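PDB 4F0B: thiol transferase from Phanerochaete chrysosporium, which probably catalyses glutathione-dependent thiol transfer as a Ure2p-type glutathione transferase, and binds oxidized glutathione disulfide in the crystal. Local coordinates for residues 85-88 and 89-93. Numbering follows the deposited sequence.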
ATOM      1  N   SER A  85      -4.275   4.958   3.660  1.00  3.74           N
ATOM      2  CA  SER A  85      -5.120   3.774   3.827  1.00  4.50           C
ATOM      3  C   SER A  85      -5.169   3.306   5.256  1.00  3.94           C
ATOM      4  O   SER A  85      -6.243   2.873   5.751  1.00  5.15           O
ATOM      5  CB  SER A  85      -4.616   2.662   2.922  1.00  5.19           C
ATOM      6  OG  SER A  85      -4.645   3.138   1.575  1.00  4.91           O
ATOM      7  N   ALA A  86      -4.041   3.446   5.986  1.00  3.86           N
ATOM      8  CA  ALA A  86      -3.992   3.052   7.403  1.00  4.70           C
ATOM      9  C   ALA A  86      -4.862   4.004   8.240  1.00  5.32           C
ATOM     10  O   ALA A  86      -5.514   3.590   9.224  1.00  5.81           O
ATOM     11  CB  ALA A  86      -2.533   3.052   7.929  1.00  5.28           C
ATOM     12  N   ILE A  87      -4.874   5.286   7.872  1.00  4.43           N
ATOM     13  CA  ILE A  87      -5.727   6.284   8.541  1.00  6.06           C
ATOM     14  C   ILE A  87      -7.215   5.939   8.335  1.00  4.81           C
ATOM     15  O   ILE A  87      -8.004   5.955   9.296  1.00  5.74           O
ATOM     16  CB  ILE A  87      -5.440   7.680   8.009  1.00  6.32           C
ATOM     17  CG1 ILE A  87      -3.996   8.096   8.373  1.00  7.44           C
ATOM     18  CG2 ILE A  87      -6.457   8.683   8.586  1.00  6.08           C
ATOM     19  CD1 ILE A  87      -3.471   9.296   7.580  1.00  7.19           C
ATOM     20  N   LEU A  88      -7.561   5.577   7.086  1.00  5.99           N
ATOM     21  CA  LEU A  88      -8.954   5.196   6.816  1.00  5.35           C
ATOM     22  C   LEU A  88      -9.355   3.993   7.666  1.00  5.30           C
ATOM     23  O   LEU A  88     -10.437   3.962   8.258  1.00  6.88           O
ATOM     24  CB  LEU A  88      -9.127   4.888   5.318  1.00  5.24           C
ATOM     25  CG  LEU A  88      -8.908   6.082   4.391  1.00  5.51           C
ATOM     26  CD1 LEU A  88      -9.012   5.639   2.925  1.00  5.95           C
ATOM     27  CD2 LEU A  88      -9.951   7.181   4.582  1.00  8.53           C
ATOM     28  N   LEU A  89      -8.495   2.983   7.703  1.00  5.50           N
ATOM     29  CA  LEU A  89      -8.781   1.781   8.505  1.00  5.92           C
ATOM     30  C   LEU A  89      -8.900   2.101  10.005  1.00  5.92           C
ATOM     31  O   LEU A  89      -9.792   1.596  10.674  1.00  7.88           O
ATOM     32  CB  LEU A  89      -7.701   0.721   8.265  1.00  5.08           C
ATOM     33  CG  LEU A  89      -7.833   0.082   6.869  1.00  4.26           C
ATOM     34  CD1 LEU A  89      -6.509  -0.547   6.509  1.00  6.19           C
ATOM     35  CD2 LEU A  89      -8.894  -0.981   6.905  1.00  6.73           C
ATOM     36  N   TYR A  90      -7.998   2.928  10.528  1.00  6.59           N
ATOM     37  CA  TYR A  90      -8.055   3.308  11.937  1.00  7.45           C
ATOM     38  C   TYR A  90      -9.349   4.039  12.284  1.00  6.92           C
ATOM     39  O   TYR A  90     -10.005   3.745  13.278  1.00  8.41           O
ATOM     40  CB  TYR A  90      -6.894   4.248  12.262  1.00  7.00           C
ATOM     41  CG  TYR A  90      -6.875   4.663  13.715  1.00  7.12           C
ATOM     42  CD1 TYR A  90      -6.231   3.870  14.676  1.00  8.25           C
ATOM     43  CD2 TYR A  90      -7.527   5.824  14.151  1.00  9.42           C
ATOM     44  CE1 TYR A  90      -6.240   4.240  16.031  1.00 11.86           C
ATOM     45  CE2 TYR A  90      -7.538   6.194  15.494  1.00  9.15           C
ATOM     46  CZ  TYR A  90      -6.899   5.396  16.433  1.00 10.48           C
ATOM     47  OH  TYR A  90      -6.903   5.775  17.776  1.00 11.98           O
ATOM     48  N   LEU A  91      -9.692   5.028  11.461  1.00  6.68           N
ATOM     49  CA  LEU A  91     -10.886   5.813  11.740  1.00  7.34           C
ATOM     50  C   LEU A  91     -12.123   4.941  11.631  1.00  7.94           C
ATOM     51  O   LEU A  91     -13.058   5.074  12.449  1.00  9.25           O
ATOM     52  CB  LEU A  91     -10.979   7.007  10.786  1.00  9.95           C
ATOM     53  CG  LEU A  91      -9.952   8.126  11.010  1.00  8.99           C
ATOM     54  CD1 LEU A  91     -10.040   9.146   9.887  1.00 11.64           C
ATOM     55  CD2 LEU A  91     -10.194   8.814  12.361  1.00 11.02           C
ATOM     56  N   ALA A  92     -12.148   4.053  10.649  1.00  7.76           N
ATOM     57  CA  ALA A  92     -13.272   3.124  10.560  1.00  8.73           C
ATOM     58  C   ALA A  92     -13.372   2.250  11.805  1.00  9.45           C
ATOM     59  O   ALA A  92     -14.464   2.092  12.362  1.00 10.14           O
ATOM     60  CB  ALA A  92     -13.175   2.275   9.295  1.00  9.16           C
ATOM     61  N   GLN A  93     -12.254   1.697  12.259  1.00  8.49           N
ATOM     62  CA  GLN A  93     -12.302   0.785  13.393  1.00 11.34           C
ATOM     63  C   GLN A  93     -12.795   1.492  14.655  1.00 11.27           C
ATOM     64  O   GLN A  93     -13.531   0.917  15.449  1.00 14.76           O
ATOM     65  CB  GLN A  93     -10.920   0.142  13.630  1.00 13.58           C
ATOM     66  CG  GLN A  93     -10.858  -0.718  14.926  1.00 24.19           C
ATOM     67  CD  GLN A  93      -9.503  -1.421  15.135  1.00 32.66           C
ATOM     68  OE1 GLN A  93      -8.514  -1.071  14.502  1.00 37.29           O
ATOM     69  NE2 GLN A  93      -9.473  -2.430  16.004  1.00 33.87           N
TER
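Leu89 lies against the carbonyl oxygen of Ser85, one helical turn earlier, and its side chain and backbone meet the same atom. Leu89 N donates to Ser85 O at 3.0 Å, in a fairly straight bond (164° at the hydrogen). Leu89 CG lies 3.4 Å from Ser85 O, and Leu89 CD1 lies 3.5 Å from Ser85 O. The first torsion accounts for this: with CG beside the backbone N and anti to the carbonyl carbon (chi1 -72°), the isobutyl group trails back toward the start of the helix. Leu91 repeats the pattern on Ile87. Leu91 N binds Ile87 O at 2.9 Å, close to the line of the carbonyl bond, and the two side chains lie alongside each other, pointing the same way. Their touching branches are Ile87 CG2 and Leu91 CD1, 3.8 Å apart, the one direct apolar contact between side chains here. Leu88 O accepts from Ala92 N at 2.9 Å and has Ala92 CB 3.4 Å away, whereas the Leu88 side chain sets off away from 89-93 and packs on Leu25 and Lys182. A bond from Tyr90 N to Ala86 O completes the set of four.

Ile87 and Leu91 both rest on Ile74 of strand 73-76, while Leu89 packs on Leu116 and Leu119 of helix 109-139 and on Phe120 of the second subunit. Tyr90 OH hydrogen-bonds His76 ND1 of its own chain and Lys110 NZ of the second subunit. Ser85, whose OG is hydrogen-bonded to His123 ND1, has its side chain about 6 Å from a bound oxidized glutathione disulfide. The four i to i+4 backbone bonds mark a regular alpha-helix, here the one following the beta hairpin of the thioredoxin-like N-terminal domain and packing between its sheet and the helical domain of the glutathione transferase fold.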